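Local structure of ribonucleoside-diphosphate reductase (5IM3) at residues 332-337 with 705-710; 633-638 with 760-765; 791-796 with 802-807; 808-813 with 817-822. The protein probably makes DNA precursors by reducing ribonucleoside diphosphates to 2'-deoxyribonucleotides, and binds dATP in its first ATP cone and at a further site. All blocks are in the same frame, centred on the assembly; numbering follows the deposited sequence.

Contact 1: 332-337 with 705-710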
loop_
_atom_site.group_PDB
_atom_site.type_symbol
_atom_site.label_atom_id
_atom_site.label_comp_id
_atom_site.label_asym_id
_atom_site.label_seq_id
_atom_site.Cartn_x
_atom_site.Cartn_y
_atom_site.Cartn_z
ATOM N N ILE A 332 48.548 -37.663 21.937
ATOM C CA ILE A 332 48.880 -38.225 23.242
ATOM C C ILE A 332 48.695 -39.735 23.310
ATOM O O ILE A 332 49.080 -40.346 24.309
ATOM C CB ILE A 332 48.045 -37.580 24.372
ATOM C CG1 ILE A 332 46.550 -37.688 24.071
ATOM C CG2 ILE A 332 48.441 -36.138 24.580
ATOM C CD1 ILE A 332 45.674 -37.334 25.256
ATOM N N GLU A 333 48.104 -40.354 22.290
ATOM C CA GLU A 333 47.894 -41.798 22.290
ATOM C C GLU A 333 48.498 -42.478 21.069
ATOM O O GLU A 333 48.272 -43.676 20.865
ATOM C CB GLU A 333 46.399 -42.119 22.387
ATOM C CG GLU A 333 45.785 -41.710 23.714
ATOM C CD GLU A 333 44.357 -42.187 23.875
ATOM O OE1 GLU A 333 43.981 -43.176 23.211
ATOM O OE2 GLU A 333 43.612 -41.568 24.667
ATOM N N GLU A 334 49.261 -41.751 20.260
ATOM C CA GLU A 334 49.975 -42.358 19.148
ATOM C C GLU A 334 51.144 -43.194 19.657
ATOM O O GLU A 334 51.708 -42.933 20.721
ATOM C CB GLU A 334 50.488 -41.275 18.198
ATOM C CG GLU A 334 49.399 -40.535 17.437
ATOM C CD GLU A 334 48.982 -41.259 16.174
ATOM O OE1 GLU A 334 49.422 -42.409 15.971
ATOM O OE2 GLU A 334 48.223 -40.673 15.376
ATOM N N LYS A 335 51.507 -44.216 18.878
ATOM C CA LYS A 335 52.683 -45.015 19.209
ATOM C C LYS A 335 53.952 -44.175 19.125
ATOM O O LYS A 335 54.807 -44.227 20.017
ATOM C CB LYS A 335 52.781 -46.221 18.277
ATOM C CG LYS A 335 51.585 -47.157 18.332
ATOM C CD LYS A 335 51.749 -48.315 17.358
ATOM C CE LYS A 335 50.527 -49.220 17.358
ATOM N NZ LYS A 335 50.312 -49.864 18.682
ATOM N N ASP A 336 54.098 -43.404 18.046
ATOM C CA ASP A 336 55.241 -42.509 17.864
ATOM C C ASP A 336 54.784 -41.088 18.180
ATOM O O ASP A 336 54.547 -40.265 17.296
ATOM C CB ASP A 336 55.798 -42.629 16.450
ATOM C CG ASP A 336 56.222 -44.043 16.107
ATOM O OD1 ASP A 336 57.389 -44.402 16.379
ATOM O OD2 ASP A 336 55.388 -44.796 15.561
ATOM N N ARG A 337 54.658 -40.811 19.481
ATOM C CA ARG A 337 54.197 -39.512 19.966
ATOM C C ARG A 337 54.825 -38.342 19.216
ATOM O O ARG A 337 54.121 -37.468 18.700
ATOM C CB ARG A 337 54.512 -39.389 21.458
ATOM C CG ARG A 337 53.387 -39.784 22.392
ATOM C CD ARG A 337 53.814 -39.550 23.834
ATOM N NE ARG A 337 52.682 -39.339 24.734
ATOM C CZ ARG A 337 52.138 -40.278 25.505
ATOM N NH1 ARG A 337 52.616 -41.519 25.503
ATOM N NH2 ARG A 337 51.116 -39.970 26.290
ATOM N N ASP A 705 43.859 -50.355 7.861
ATOM C CA ASP A 705 44.946 -51.327 7.854
ATOM C C ASP A 705 45.760 -51.262 9.139
ATOM O O ASP A 705 46.283 -52.286 9.592
ATOM C CB ASP A 705 45.854 -51.092 6.645
ATOM C CG ASP A 705 45.131 -51.272 5.324
ATOM O OD1 ASP A 705 44.193 -52.093 5.260
ATOM O OD2 ASP A 705 45.508 -50.597 4.344
ATOM N N GLU A 706 45.867 -50.078 9.741
ATOM C CA GLU A 706 46.699 -49.872 10.921
ATOM C C GLU A 706 45.919 -50.023 12.222
ATOM O O GLU A 706 46.462 -50.520 13.213
ATOM C CB GLU A 706 47.339 -48.480 10.863
ATOM C CG GLU A 706 48.238 -48.144 12.044
ATOM C CD GLU A 706 48.728 -46.709 12.010
ATOM O OE1 GLU A 706 48.731 -46.102 10.915
ATOM O OE2 GLU A 706 49.099 -46.183 13.080
ATOM N N ARG A 707 44.657 -49.598 12.242
ATOM C CA ARG A 707 43.858 -49.599 13.457
ATOM C C ARG A 707 42.671 -50.547 13.403
ATOM O O ARG A 707 42.058 -50.800 14.445
ATOM C CB ARG A 707 43.355 -48.176 13.752
ATOM C CG ARG A 707 44.480 -47.174 13.971
ATOM C CD ARG A 707 43.997 -45.732 13.987
ATOM N NE ARG A 707 45.057 -44.834 14.432
ATOM C CZ ARG A 707 44.969 -43.509 14.467
ATOM N NH1 ARG A 707 43.860 -42.894 14.076
ATOM N NH2 ARG A 707 46.003 -42.793 14.892
ATOM N N GLY A 708 42.341 -51.078 12.236
ATOM C CA GLY A 708 41.141 -51.882 12.077
ATOM C C GLY A 708 39.944 -51.044 11.679
ATOM O O GLY A 708 39.813 -49.874 12.037
ATOM N N ALA A 709 39.053 -51.660 10.907
ATOM C CA ALA A 709 37.833 -50.985 10.499
ATOM C C ALA A 709 36.929 -50.753 11.708
ATOM O O ALA A 709 37.036 -51.429 12.736
ATOM C CB ALA A 709 37.100 -51.805 9.438
ATOM N N TYR A 710 36.035 -49.775 11.582
ATOM C CA TYR A 710 35.109 -49.495 12.669
ATOM C C TYR A 710 34.149 -50.668 12.858
ATOM O O TYR A 710 33.931 -51.479 11.954
ATOM C CB TYR A 710 34.344 -48.190 12.421
ATOM C CG TYR A 710 33.479 -48.141 11.175
ATOM C CD1 TYR A 710 34.033 -47.867 9.928
ATOM C CD2 TYR A 710 32.102 -48.329 11.250
ATOM C CE1 TYR A 710 33.245 -47.809 8.791
ATOM C CE2 TYR A 710 31.306 -48.271 10.117
ATOM C CZ TYR A 710 31.882 -48.008 8.891
ATOM O OH TYR A 710 31.095 -47.945 7.762
#
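A single salt bridge, Glu-334 to Arg-707, joins two distant parts of the chain. Glu-334 lies in the loop between helices 319-330 and 337-349, in the all-alpha region. Arg-707 is the last residue of helix 679-707, in the barrel region. The backbones stay well apart, with 11.1 Å between the CA atoms of Glu-334 and Arg-707. The side chains span the gap. Glu-334 bends at its second torsion (chi2 -85°), which swings its carboxylate round to the arginine. Arg-707 runs straight from CG to NE and brings its far nitrogens forward. OE2 of Glu-334 lies 3.1 Å from NH2 of Arg-707, at the edge of the guanidinium and near its plane. The two flat groups are turned 42° apart, and one oxygen meets one nitrogen rather than forming a paired, two-pronged bridge.

The amide of Asn-636 completes the link: its OD1 takes a bond from NH2 of Arg-707 and its ND2 gives one to OE2 of Glu-334. Arg-632 pairs with OE1 of Glu-334 and with Glu-706, while NH1 of Arg-707 reaches Asp-635. Each charged group thus has several charged or polar partners. This would be expected to favour the ionised forms of the buried Glu-334 and of Arg-707.

Contact 2: 633-638 with 760-765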
loop_
_atom_site.group_PDB
_atom_site.type_symbol
_atom_site.label_atom_id
_atom_site.label_comp_id
_atom_site.label_asym_id
_atom_site.label_seq_id
_atom_site.Cartn_x
_atom_site.Cartn_y
_atom_site.Cartn_z
ATOM N N MET A 633 44.300 -37.113 11.974
ATOM C CA MET A 633 44.032 -36.220 13.097
ATOM C C MET A 633 42.569 -36.286 13.514
ATOM O O MET A 633 42.256 -36.290 14.711
ATOM C CB MET A 633 44.420 -34.789 12.727
ATOM C CG MET A 633 45.905 -34.621 12.453
ATOM S SD MET A 633 46.323 -33.016 11.755
ATOM C CE MET A 633 45.882 -31.910 13.090
ATOM N N LEU A 634 41.655 -36.346 12.542
ATOM C CA LEU A 634 40.236 -36.419 12.877
ATOM C C LEU A 634 39.893 -37.752 13.529
ATOM O O LEU A 634 39.072 -37.804 14.450
ATOM C CB LEU A 634 39.385 -36.195 11.626
ATOM C CG LEU A 634 39.347 -34.762 11.087
ATOM C CD1 LEU A 634 38.513 -34.681 9.813
ATOM C CD2 LEU A 634 38.809 -33.786 12.131
ATOM N N ASP A 635 40.515 -38.841 13.072
ATOM C CA ASP A 635 40.277 -40.127 13.713
ATOM C C ASP A 635 40.798 -40.121 15.144
ATOM O O ASP A 635 40.186 -40.720 16.037
ATOM C CB ASP A 635 40.923 -41.251 12.906
ATOM C CG ASP A 635 40.345 -42.616 13.244
ATOM O OD1 ASP A 635 39.104 -42.755 13.234
ATOM O OD2 ASP A 635 41.123 -43.548 13.528
ATOM N N ASN A 636 41.921 -39.437 15.384
ATOM C CA ASN A 636 42.434 -39.305 16.744
ATOM C C ASN A 636 41.456 -38.546 17.631
ATOM O O ASN A 636 41.299 -38.869 18.814
ATOM C CB ASN A 636 43.787 -38.596 16.729
ATOM C CG ASN A 636 44.912 -39.482 16.230
ATOM O OD1 ASN A 636 44.679 -40.517 15.606
ATOM N ND2 ASN A 636 46.143 -39.078 16.510
ATOM N N VAL A 637 40.791 -37.528 17.076
ATOM C CA VAL A 637 39.854 -36.729 17.862
ATOM C C VAL A 637 38.845 -37.626 18.566
ATOM O O VAL A 637 38.439 -37.358 19.703
ATOM C CB VAL A 637 39.157 -35.691 16.961
ATOM C CG1 VAL A 637 37.885 -35.162 17.619
ATOM C CG2 VAL A 637 40.103 -34.546 16.651
ATOM N N ILE A 638 38.430 -38.707 17.902
ATOM C CA ILE A 638 37.409 -39.592 18.458
ATOM C C ILE A 638 37.880 -40.195 19.773
ATOM O O ILE A 638 37.122 -40.273 20.747
ATOM C CB ILE A 638 37.050 -40.687 17.437
ATOM C CG1 ILE A 638 36.730 -40.054 16.069
ATOM C CG2 ILE A 638 35.920 -41.567 17.978
ATOM C CD1 ILE A 638 35.330 -40.243 15.592
ATOM N N GLY A 760 37.689 -52.823 4.035
ATOM C CA GLY A 760 37.612 -52.137 5.311
ATOM C C GLY A 760 38.071 -50.696 5.263
ATOM O O GLY A 760 39.086 -50.381 4.633
ATOM N N ILE A 761 37.325 -49.804 5.916
ATOM C CA ILE A 761 37.788 -48.447 6.164
ATOM C C ILE A 761 37.562 -48.121 7.633
ATOM O O ILE A 761 36.819 -48.804 8.344
ATOM C CB ILE A 761 37.110 -47.386 5.265
ATOM C CG1 ILE A 761 35.600 -47.352 5.482
ATOM C CG2 ILE A 761 37.425 -47.656 3.809
ATOM C CD1 ILE A 761 34.936 -46.225 4.723
ATOM N N ARG A 762 38.221 -47.056 8.077
ATOM C CA ARG A 762 38.277 -46.708 9.487
ATOM C C ARG A 762 37.104 -45.850 9.939
ATOM O O ARG A 762 36.841 -45.778 11.145
ATOM C CB ARG A 762 39.597 -45.977 9.772
ATOM C CG ARG A 762 39.805 -45.505 11.204
ATOM C CD ARG A 762 39.844 -46.652 12.195
ATOM N NE ARG A 762 40.190 -46.178 13.530
ATOM C CZ ARG A 762 40.218 -46.940 14.616
ATOM N NH1 ARG A 762 39.912 -48.227 14.533
ATOM N NH2 ARG A 762 40.551 -46.413 15.785
ATOM N N ASN A 763 36.385 -45.216 9.012
ATOM C CA ASN A 763 35.398 -44.205 9.364
ATOM C C ASN A 763 34.132 -44.388 8.538
ATOM O O ASN A 763 34.201 -44.555 7.317
ATOM C CB ASN A 763 35.973 -42.803 9.142
ATOM C CG ASN A 763 37.330 -42.620 9.790
ATOM O OD1 ASN A 763 38.368 -42.719 9.131
ATOM N ND2 ASN A 763 37.330 -42.350 11.088
ATOM N N SER A 764 32.976 -44.340 9.208
ATOM C CA SER A 764 31.700 -44.522 8.520
ATOM C C SER A 764 31.384 -43.351 7.601
ATOM O O SER A 764 30.773 -43.542 6.543
ATOM C CB SER A 764 30.571 -44.703 9.539
ATOM O OG SER A 764 30.473 -43.576 10.394
ATOM N N ASN A 765 31.772 -42.143 7.994
ATOM C CA ASN A 765 31.627 -40.952 7.174
ATOM C C ASN A 765 32.941 -40.186 7.223
ATOM O O ASN A 765 33.633 -40.183 8.247
ATOM C CB ASN A 765 30.464 -40.065 7.658
ATOM C CG ASN A 765 29.096 -40.672 7.367
ATOM O OD1 ASN A 765 28.458 -40.338 6.367
ATOM N ND2 ASN A 765 28.639 -41.560 8.246
#
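The guanidinium of Arg-762 receives the carboxylate of Asp-635 at its edge, close to its own plane, and the two flat groups stand steeply to each other, 75° apart. NE of Arg-762 gives a nearly straight, charged hydrogen bond of 2.8 Å to OD2 of Asp-635, which accepts it on its syn lone pair. This bond is the core of a salt bridge. The amide of Asn-763 comes to the same carboxylate from another direction. Its ND2 lies 2.8 Å from OD1 of Asp-635 and stands above the carboxylate plane. That bond is more bent, with 140° at the hydrogen. The bend of Arg-762 at its second torsion (chi2 62°) lays the aliphatic part against the acid, with CG 3.3 Å from OD2 of Asp-635.

Asp-635 sits on helix 620-640 of the alpha-beta barrel region. Its two partners are neighbours in the loop between helices 751-757 and 773-779. The contact pins that loop to the side of the helix, with 7.7 Å between the CA atoms of Asp-635 and Asn-763.

Another arginine serves the same acid: Arg-656 NE pairs with OD1 of Asp-635. In the second shell, OD1 of Asn-763 bonds to Ser-700 OG and NH1 of Arg-762 to the carbonyl oxygen of Gly-708, both in or beside helix 679-707.

Contact 3: 791-796 with 802-807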
loop_
_atom_site.group_PDB
_atom_site.type_symbol
_atom_site.label_atom_id
_atom_site.label_comp_id
_atom_site.label_asym_id
_atom_site.label_seq_id
_atom_site.Cartn_x
_atom_site.Cartn_y
_atom_site.Cartn_z
ATOM N N ASN A 791 33.587 -7.164 -1.448
ATOM C CA ASN A 791 35.012 -6.935 -1.658
ATOM C C ASN A 791 35.583 -5.856 -0.749
ATOM O O ASN A 791 36.793 -5.621 -0.787
ATOM C CB ASN A 791 35.266 -6.558 -3.118
ATOM C CG ASN A 791 34.855 -7.654 -4.082
ATOM O OD1 ASN A 791 35.182 -8.825 -3.885
ATOM N ND2 ASN A 791 34.127 -7.280 -5.129
ATOM N N LEU A 792 34.755 -5.203 0.064
ATOM C CA LEU A 792 35.210 -4.132 0.935
ATOM C C LEU A 792 34.352 -4.122 2.192
ATOM O O LEU A 792 33.130 -4.266 2.113
ATOM C CB LEU A 792 35.134 -2.779 0.215
ATOM C CG LEU A 792 35.576 -1.508 0.944
ATOM C CD1 LEU A 792 36.066 -0.482 -0.072
ATOM C CD2 LEU A 792 34.444 -0.918 1.776
ATOM N N TYR A 793 34.995 -3.961 3.345
ATOM C CA TYR A 793 34.281 -3.783 4.600
ATOM C C TYR A 793 35.048 -2.790 5.459
ATOM O O TYR A 793 36.263 -2.633 5.320
ATOM C CB TYR A 793 34.079 -5.113 5.352
ATOM C CG TYR A 793 35.344 -5.765 5.861
ATOM C CD1 TYR A 793 35.846 -5.465 7.122
ATOM C CD2 TYR A 793 36.025 -6.699 5.091
ATOM C CE1 TYR A 793 37.000 -6.066 7.597
ATOM C CE2 TYR A 793 37.181 -7.306 5.557
ATOM C CZ TYR A 793 37.664 -6.986 6.812
ATOM O OH TYR A 793 38.813 -7.583 7.289
ATOM N N VAL A 794 34.320 -2.116 6.346
ATOM C CA VAL A 794 34.866 -0.991 7.098
ATOM C C VAL A 794 34.844 -1.293 8.591
ATOM O O VAL A 794 33.976 -0.804 9.323
ATOM C CB VAL A 794 34.088 0.302 6.779
ATOM C CG1 VAL A 794 34.445 0.787 5.391
ATOM C CG2 VAL A 794 32.583 0.077 6.873
ATOM N N LYS A 795 35.804 -2.092 9.054
ATOM C CA LYS A 795 35.914 -2.367 10.480
ATOM C C LYS A 795 36.141 -1.067 11.244
ATOM O O LYS A 795 36.942 -0.219 10.840
ATOM C CB LYS A 795 37.053 -3.357 10.750
ATOM C CG LYS A 795 38.459 -2.782 10.577
ATOM C CD LYS A 795 39.511 -3.878 10.410
ATOM C CE LYS A 795 40.908 -3.303 10.186
ATOM N NZ LYS A 795 41.488 -2.695 11.418
ATOM N N SER A 796 35.417 -0.907 12.352
ATOM C CA SER A 796 35.462 0.332 13.132
ATOM C C SER A 796 35.130 -0.031 14.581
ATOM O O SER A 796 33.962 -0.048 14.975
ATOM C CB SER A 796 34.496 1.368 12.577
ATOM O OG SER A 796 34.636 2.609 13.244
ATOM N N PHE A 802 38.850 1.640 9.731
ATOM C CA PHE A 802 39.867 1.154 8.808
ATOM C C PHE A 802 39.189 0.274 7.770
ATOM O O PHE A 802 38.545 -0.720 8.121
ATOM C CB PHE A 802 40.952 0.374 9.556
ATOM C CG PHE A 802 41.709 1.197 10.565
ATOM C CD1 PHE A 802 41.089 1.655 11.716
ATOM C CD2 PHE A 802 43.045 1.504 10.365
ATOM C CE1 PHE A 802 41.784 2.411 12.644
ATOM C CE2 PHE A 802 43.746 2.259 11.291
ATOM C CZ PHE A 802 43.114 2.712 12.431
ATOM N N THR A 803 39.324 0.638 6.500
ATOM C CA THR A 803 38.715 -0.124 5.421
ATOM C C THR A 803 39.650 -1.244 4.991
ATOM O O THR A 803 40.872 -1.080 4.976
ATOM C CB THR A 803 38.395 0.773 4.220
ATOM O OG1 THR A 803 39.585 0.991 3.455
ATOM C CG2 THR A 803 37.847 2.124 4.675
ATOM N N VAL A 804 39.067 -2.389 4.648
ATOM C CA VAL A 804 39.814 -3.550 4.180
ATOM C C VAL A 804 39.243 -3.965 2.833
ATOM O O VAL A 804 38.032 -4.168 2.704
ATOM C CB VAL A 804 39.748 -4.717 5.183
ATOM C CG1 VAL A 804 40.485 -5.942 4.641
ATOM C CG2 VAL A 804 40.327 -4.289 6.524
ATOM N N ILE A 805 40.116 -4.099 1.840
ATOM C CA ILE A 805 39.721 -4.389 0.468
ATOM C C ILE A 805 40.285 -5.746 0.073
ATOM O O ILE A 805 41.446 -6.054 0.363
ATOM C CB ILE A 805 40.209 -3.289 -0.497
ATOM C CG1 ILE A 805 39.673 -1.926 -0.046
ATOM C CG2 ILE A 805 39.785 -3.595 -1.936
ATOM C CD1 ILE A 805 40.161 -0.757 -0.879
ATOM N N ASN A 806 39.450 -6.554 -0.590
ATOM C CA ASN A 806 39.811 -7.868 -1.116
ATOM C C ASN A 806 41.251 -7.862 -1.622
ATOM O O ASN A 806 41.552 -7.193 -2.619
ATOM C CB ASN A 806 38.845 -8.258 -2.237
ATOM C CG ASN A 806 39.120 -9.639 -2.805
ATOM O OD1 ASN A 806 40.224 -10.174 -2.686
ATOM N ND2 ASN A 806 38.110 -10.220 -3.441
ATOM N N PRO A 807 42.168 -8.583 -0.965
ATOM C CA PRO A 807 43.569 -8.566 -1.419
ATOM C C PRO A 807 43.759 -9.079 -2.834
ATOM O O PRO A 807 44.696 -8.644 -3.519
ATOM C CB PRO A 807 44.279 -9.465 -0.395
ATOM C CG PRO A 807 43.398 -9.459 0.800
ATOM C CD PRO A 807 42.002 -9.357 0.275
#
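The carbonyl oxygen of Asn-791 takes the shortest hydrogen bond here, 2.8 Å from the backbone N of Asn-806 and nearly straight. CA of Ile-805 makes a CA-H...O contact with the same oxygen. The same two asparagines are joined through their side chains, which lie side by side. ND2 of Asn-806 points in its own amide plane to OD1 of Asn-791 at 3.3 Å, but it arrives above the plane of the receiving amide.

These bonds close the base of an antiparallel beta hairpin, strands 792-795 and 802-805. Tyr-793 and Val-804 form a hydrogen-bonded pair, with Val-804 N 2.9 Å from Tyr-793 O and Tyr-793 N 3.1 Å from Val-804 O. Their side chains share one face. The first torsion of Tyr-793 (chi1 66°) brings its ring over Val-804, whose CB sits 3.8 Å from the ring centroid in a CH-pi contact. On the other face, CD1 of Leu-792 touches CG1 of Ile-805 at 3.9 Å. Phe-802 N bonds to Lys-795 O near the turn.

Asn-791 ND2 bonds to the carbonyl oxygen of Tyr-848, and OD1 of Asn-806 caps helix 807-815 at Tyr-808 N. Leu-792 and Thr-803 pack on helix 821-829, and OG1 of Thr-803 bonds to Glu-214, just after helix 198-210. Phe-802 makes a cation-pi contact with Arg-210 of that helix, and both asparagines touch Tyr-670 of helix 665-672.

Contact 4: 808-813 with 817-822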
loop_
_atom_site.group_PDB
_atom_site.type_symbol
_atom_site.label_atom_id
_atom_site.label_comp_id
_atom_site.label_asym_id
_atom_site.label_seq_id
_atom_site.Cartn_x
_atom_site.Cartn_y
_atom_site.Cartn_z
ATOM N N TYR A 808 42.906 -9.993 -3.298
ATOM C CA TYR A 808 43.041 -10.502 -4.659
ATOM C C TYR A 808 42.587 -9.462 -5.678
ATOM O O TYR A 808 43.183 -9.338 -6.756
ATOM C CB TYR A 808 42.246 -11.799 -4.814
ATOM C CG TYR A 808 42.767 -12.937 -3.964
ATOM C CD1 TYR A 808 42.387 -13.066 -2.634
ATOM C CD2 TYR A 808 43.635 -13.885 -4.490
ATOM C CE1 TYR A 808 42.858 -14.103 -1.852
ATOM C CE2 TYR A 808 44.112 -14.925 -3.714
ATOM C CZ TYR A 808 43.719 -15.029 -2.396
ATOM O OH TYR A 808 44.187 -16.065 -1.619
ATOM N N LEU A 809 41.541 -8.699 -5.349
ATOM C CA LEU A 809 41.061 -7.661 -6.257
ATOM C C LEU A 809 42.129 -6.604 -6.492
ATOM O O LEU A 809 42.403 -6.221 -7.637
ATOM C CB LEU A 809 39.790 -7.021 -5.696
ATOM C CG LEU A 809 39.295 -5.775 -6.441
ATOM C CD1 LEU A 809 39.025 -6.091 -7.901
ATOM C CD2 LEU A 809 38.053 -5.219 -5.770
ATOM N N VAL A 810 42.740 -6.113 -5.412
ATOM C CA VAL A 810 43.773 -5.089 -5.546
ATOM C C VAL A 810 44.958 -5.628 -6.337
ATOM O O VAL A 810 45.575 -4.904 -7.125
ATOM C CB VAL A 810 44.201 -4.563 -4.160
ATOM C CG1 VAL A 810 44.432 -5.691 -3.180
ATOM C CG2 VAL A 810 45.467 -3.722 -4.274
ATOM N N ARG A 811 45.293 -6.904 -6.146
ATOM C CA ARG A 811 46.425 -7.482 -6.864
ATOM C C ARG A 811 46.166 -7.508 -8.367
ATOM O O ARG A 811 47.068 -7.221 -9.164
ATOM C CB ARG A 811 46.714 -8.889 -6.339
ATOM C CG ARG A 811 48.005 -9.500 -6.860
ATOM C CD ARG A 811 48.413 -10.716 -6.043
ATOM N NE ARG A 811 47.442 -11.806 -6.137
ATOM C CZ ARG A 811 47.466 -12.758 -7.067
ATOM N NH1 ARG A 811 48.411 -12.767 -7.999
ATOM N NH2 ARG A 811 46.539 -13.706 -7.068
ATOM N N ASP A 812 44.938 -7.837 -8.774
ATOM C CA ASP A 812 44.610 -7.845 -10.197
ATOM C C ASP A 812 44.550 -6.430 -10.757
ATOM O O ASP A 812 44.968 -6.191 -11.894
ATOM C CB ASP A 812 43.281 -8.566 -10.432
ATOM C CG ASP A 812 43.436 -10.074 -10.532
ATOM O OD1 ASP A 812 44.485 -10.539 -11.023
ATOM O OD2 ASP A 812 42.501 -10.795 -10.124
ATOM N N LEU A 813 44.027 -5.479 -9.978
ATOM C CA LEU A 813 43.968 -4.094 -10.433
ATOM C C LEU A 813 45.352 -3.493 -10.612
ATOM O O LEU A 813 45.508 -2.553 -11.400
ATOM C CB LEU A 813 43.158 -3.244 -9.452
ATOM C CG LEU A 813 41.669 -3.585 -9.345
ATOM C CD1 LEU A 813 41.008 -2.789 -8.226
ATOM C CD2 LEU A 813 40.966 -3.332 -10.673
ATOM N N GLY A 817 47.183 -1.894 -14.035
ATOM C CA GLY A 817 47.503 -0.502 -13.794
ATOM C C GLY A 817 46.328 0.327 -13.333
ATOM O O GLY A 817 46.333 1.548 -13.518
ATOM N N LEU A 818 45.318 -0.304 -12.728
ATOM C CA LEU A 818 44.084 0.361 -12.329
ATOM C C LEU A 818 43.963 0.519 -10.816
ATOM O O LEU A 818 42.854 0.706 -10.305
ATOM C CB LEU A 818 42.872 -0.406 -12.866
ATOM C CG LEU A 818 42.707 -0.501 -14.386
ATOM C CD1 LEU A 818 41.590 -1.481 -14.733
ATOM C CD2 LEU A 818 42.426 0.865 -14.994
ATOM N N TRP A 819 45.074 0.446 -10.086
ATOM C CA TRP A 819 45.072 0.631 -8.638
ATOM C C TRP A 819 45.640 2.012 -8.329
ATOM O O TRP A 819 46.850 2.236 -8.442
ATOM C CB TRP A 819 45.873 -0.468 -7.943
ATOM C CG TRP A 819 45.805 -0.400 -6.441
ATOM C CD1 TRP A 819 46.845 -0.184 -5.584
ATOM C CD2 TRP A 819 44.633 -0.536 -5.621
ATOM N NE1 TRP A 819 46.398 -0.185 -4.285
ATOM C CE2 TRP A 819 45.044 -0.398 -4.280
ATOM C CE3 TRP A 819 43.280 -0.766 -5.891
ATOM C CZ2 TRP A 819 44.151 -0.483 -3.212
ATOM C CZ3 TRP A 819 42.394 -0.850 -4.825
ATOM C CH2 TRP A 819 42.835 -0.708 -3.505
ATOM N N ASP A 820 44.765 2.933 -7.941
ATOM C CA ASP A 820 45.147 4.317 -7.694
ATOM C C ASP A 820 44.113 4.933 -6.762
ATOM O O ASP A 820 43.084 4.310 -6.466
ATOM C CB ASP A 820 45.256 5.111 -9.009
ATOM C CG ASP A 820 44.134 4.801 -9.977
ATOM O OD1 ASP A 820 42.963 4.759 -9.547
ATOM O OD2 ASP A 820 44.426 4.604 -11.174
ATOM N N PRO A 821 44.366 6.146 -6.260
ATOM C CA PRO A 821 43.414 6.757 -5.316
ATOM C C PRO A 821 41.981 6.845 -5.819
ATOM O O PRO A 821 41.055 6.597 -5.035
ATOM C CB PRO A 821 44.021 8.144 -5.080
ATOM C CG PRO A 821 45.481 7.925 -5.222
ATOM C CD PRO A 821 45.641 6.886 -6.303
ATOM N N VAL A 822 41.756 7.191 -7.089
ATOM C CA VAL A 822 40.381 7.329 -7.566
ATOM C C VAL A 822 39.670 5.981 -7.532
ATOM O O VAL A 822 38.485 5.901 -7.190
ATOM C CB VAL A 822 40.346 7.956 -8.974
ATOM C CG1 VAL A 822 40.955 9.353 -8.955
ATOM C CG2 VAL A 822 41.059 7.077 -9.981
#
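Val-810 and Leu-813 pack against Trp-819 where helix 807-815 ends in a Schellman motif and the chain turns toward helix 821-829. CG2 of Val-810 stands over one face of the indole, 3.5 Å from the centroid of the five-membered ring and only 19° off its normal. This is a CH-pi contact, and the methyl comes as close as 3.4 Å to CE2 of Trp-819. Val-810 points its CB at the other segment, and of its two methyls it is CG2, anti to the backbone N, that meets the ring. Leu-813 adds its CD1, which meets CE3 of Trp-819 obliquely at 3.8 Å. Its other methyl, CD2, lies 4.1 Å from CB of Leu-818, and these two leucines cross at about a right angle.

The backbone sets up this packing. The carbonyl oxygen of Leu-813 accepts a short bond of 2.6 Å from the N of Leu-818, which reaches back into the last turn as the Schellman motif requires. Gly-817 is its residue of positive phi (70°), a value that suits glycine. Trp-819 comes two residues after the glycine, with CG anti to its backbone N (chi1 -175°), and its ring is brought against the helix.

Further out, Val-824 and Leu-827 of helix 821-829 touch the tryptophan, and Pro-821 and Val-822 pack on Leu-58 and Thr-54 of the second subunit. Asp-820 is the N-cap of helix 821-829, its OD1 bonded to Met-823 N. The indole NE1 of Trp-819 hydrogen-bonds to the carbonyl oxygen of Arg-215.

Contact 1 opens first, at 332-337, and closes at 705-710, a span of 367 residues from the all-alpha region into the barrel region. Contact 2 opens inside that span, at 633-638, and closes beyond it, at 760-765, so the two cross. They touch through Asn-636 and where Ala-709 and Tyr-710 meet Ile-761, with centres 10 Å apart. Together they tie helices 620-640 and 679-707 to two loops. Contacts 3 and 4 follow in series and are local: one closes a beta hairpin, its segments five residues apart, the other the turn after helix 807-815, its segments three apart. Ile-805 meets Trp-819 between them. This second pair is remote, its centres 39 to 50 Å from those of the first.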